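Local atomic coordinates of salivary protein FS50 (Xenopsylla cheopis, PDB entry 5K6D), a protein that inhibits the host voltage-gated sodium channel Nav1.5 and is secreted in the saliva of the flea. Residues 26-31 with 73-78. Sequence-based numbering, arbitrary orientation.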
loop_
_atom_site.group_PDB
_atom_site.type_symbol
_atom_site.label_atom_id
_atom_site.label_comp_id
_atom_site.label_asym_id
_atom_site.label_seq_id
_atom_site.Cartn_x
_atom_site.Cartn_y
_atom_site.Cartn_z
ATOM N N ALA A 26 2.578 -3.909 -4.189
ATOM C CA ALA A 26 3.113 -2.557 -4.063
ATOM C C ALA A 26 3.263 -2.202 -2.594
ATOM O O ALA A 26 2.303 -2.320 -1.819
ATOM C CB ALA A 26 2.215 -1.560 -4.752
ATOM N N THR A 27 4.445 -1.741 -2.208
ATOM C CA THR A 27 4.638 -1.290 -0.842
ATOM C C THR A 27 4.224 0.168 -0.702
ATOM O O THR A 27 4.902 1.078 -1.195
ATOM C CB THR A 27 6.084 -1.450 -0.399
ATOM O OG1 THR A 27 6.451 -2.832 -0.501
ATOM C CG2 THR A 27 6.253 -0.974 1.039
ATOM N N ALA A 28 3.086 0.375 -0.051
ATOM C CA ALA A 28 2.598 1.705 0.283
ATOM C C ALA A 28 3.166 2.056 1.647
ATOM O O ALA A 28 2.595 1.734 2.694
ATOM C CB ALA A 28 1.086 1.741 0.274
ATOM N N LYS A 29 4.330 2.677 1.613
ATOM C CA LYS A 29 5.097 2.938 2.809
ATOM C C LYS A 29 4.318 3.767 3.825
ATOM O O LYS A 29 3.689 4.772 3.474
ATOM C CB LYS A 29 6.387 3.660 2.442
ATOM C CG LYS A 29 7.328 3.877 3.604
ATOM C CD LYS A 29 8.609 4.536 3.127
ATOM C CE LYS A 29 9.607 4.722 4.257
ATOM N NZ LYS A 29 10.087 3.419 4.796
ATOM N N GLY A 30 4.363 3.338 5.081
ATOM C CA GLY A 30 3.863 4.131 6.190
ATOM C C GLY A 30 2.366 4.216 6.406
ATOM O O GLY A 30 1.929 4.814 7.393
ATOM N N GLN A 31 1.558 3.615 5.538
ATOM C CA GLN A 31 0.113 3.826 5.646
ATOM C C GLN A 31 -0.478 3.186 6.898
ATOM O O GLN A 31 -1.559 3.574 7.334
ATOM C CB GLN A 31 -0.625 3.299 4.415
ATOM C CG GLN A 31 -0.253 3.985 3.110
ATOM C CD GLN A 31 -0.696 5.429 3.058
ATOM O OE1 GLN A 31 -1.729 5.799 3.634
ATOM N NE2 GLN A 31 0.080 6.262 2.388
ATOM N N CYS A 73 1.785 -0.763 4.220
ATOM C CA CYS A 73 0.587 -1.309 3.616
ATOM C C CYS A 73 1.012 -1.974 2.314
ATOM O O CYS A 73 1.802 -1.401 1.576
ATOM C CB CYS A 73 -0.405 -0.172 3.396
ATOM S SG CYS A 73 -1.814 -0.467 2.321
ATOM N N TYR A 74 0.503 -3.171 2.037
ATOM C CA TYR A 74 0.929 -3.943 0.874
ATOM C C TYR A 74 -0.265 -4.168 -0.040
ATOM O O TYR A 74 -1.230 -4.852 0.327
ATOM C CB TYR A 74 1.570 -5.262 1.318
ATOM C CG TYR A 74 2.803 -5.013 2.159
ATOM C CD1 TYR A 74 2.711 -4.837 3.532
ATOM C CD2 TYR A 74 4.062 -4.927 1.568
ATOM C CE1 TYR A 74 3.837 -4.579 4.296
ATOM C CE2 TYR A 74 5.191 -4.681 2.326
ATOM C CZ TYR A 74 5.071 -4.517 3.687
ATOM O OH TYR A 74 6.184 -4.271 4.467
ATOM N N CYS A 75 -0.189 -3.567 -1.229
ATOM C CA CYS A 75 -1.308 -3.536 -2.157
ATOM C C CYS A 75 -1.194 -4.569 -3.257
ATOM O O CYS A 75 -0.134 -4.739 -3.859
ATOM C CB CYS A 75 -1.424 -2.156 -2.802
ATOM S SG CYS A 75 -1.584 -0.787 -1.652
ATOM N N LYS A 76 -2.313 -5.220 -3.535
ATOM C CA LYS A 76 -2.426 -6.200 -4.597
ATOM C C LYS A 76 -2.991 -5.563 -5.865
ATOM O O LYS A 76 -3.870 -4.703 -5.793
ATOM C CB LYS A 76 -3.328 -7.344 -4.133
ATOM C CG LYS A 76 -3.271 -8.595 -4.987
ATOM C CD LYS A 76 -4.134 -9.718 -4.404
ATOM C CE LYS A 76 -4.201 -9.671 -2.880
ATOM N NZ LYS A 76 -4.450 -11.026 -2.292
ATOM N N SER A 77 -2.505 -5.993 -7.025
ATOM C CA SER A 77 -2.995 -5.471 -8.293
ATOM C C SER A 77 -4.423 -5.921 -8.573
ATOM O O SER A 77 -4.947 -6.822 -7.916
ATOM C CB SER A 77 -2.099 -5.928 -9.441
ATOM O OG SER A 77 -2.337 -7.296 -9.731
ATOM N N LYS A 78 -5.043 -5.302 -9.569
ATOM C CA LYS A 78 -6.287 -5.827 -10.110
ATOM C C LYS A 78 -5.976 -6.992 -11.041
ATOM O O LYS A 78 -4.807 -7.298 -11.294
ATOM C CB LYS A 78 -7.068 -4.741 -10.849
ATOM C CG LYS A 78 -7.551 -3.633 -9.940
ATOM C CD LYS A 78 -8.243 -2.526 -10.719
ATOM C CE LYS A 78 -8.677 -1.397 -9.798
ATOM N NZ LYS A 78 -9.252 -0.240 -10.542
ATOM O OXT LYS A 78 -6.886 -7.651 -11.549
#
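Ala26 and Cys75, and two residues along Ala28 and Cys73, face each other as hydrogen-bonded pairs of antiparallel strands 26-28 and 73-76, each closed by two backbone bonds. The straightest runs from Cys75 N to Ala26 O (2.8 Å, 175° at the hydrogen), and the shortest from Ala28 N to Cys73 O (2.7 Å). Ala26 O also receives a CA-H...O contact from Tyr74 CA at 3.4 Å. Between these pairs, Thr27 and Tyr74 form the non-hydrogen-bonded pair on the other face of the sheet, their side chains alongside each other and pointing the same way. Thr27 OG1 is obliquely placed beside the Tyr74 ring, 3.6 Å from CE2, with CG2 farther from the same ring atom. Lys67 and Pro68 also touch this ring, whose OH is hydrogen-bonded to Asn69 N, which ties down its far end.

The face with the cysteines is turned to helix 38-51, whose His48 touches both Ala28 and Gln31. Ala28 CB fits against Cys73 CB (4.0 Å) and Cys75 SG (4.2 Å), while Ala26 CB lies against Cys75 CB. The two sulfurs leave by different routes: Cys73 SG, swung anti to its backbone N (chi1 166°), bonds to Cys45 SG, and Cys75 SG, anti to its carbonyl carbon (-56°), to Cys49 SG, one helical turn on. The type II turn from Ala28 to Gln31 brings Gln31 CB back to 3.6 Å from Cys73 CB, with the amide carried away. Strand 73-76 lies between 26-28 and 57-60, so backbone hydrogen bonds link this central strand to its neighbours while two disulfides fasten it covalently to the helix, the cysteine-stabilised alpha-beta motif familiar from scorpion toxins and defensins, here with the Ala28 methyl packed beside the sulfurs.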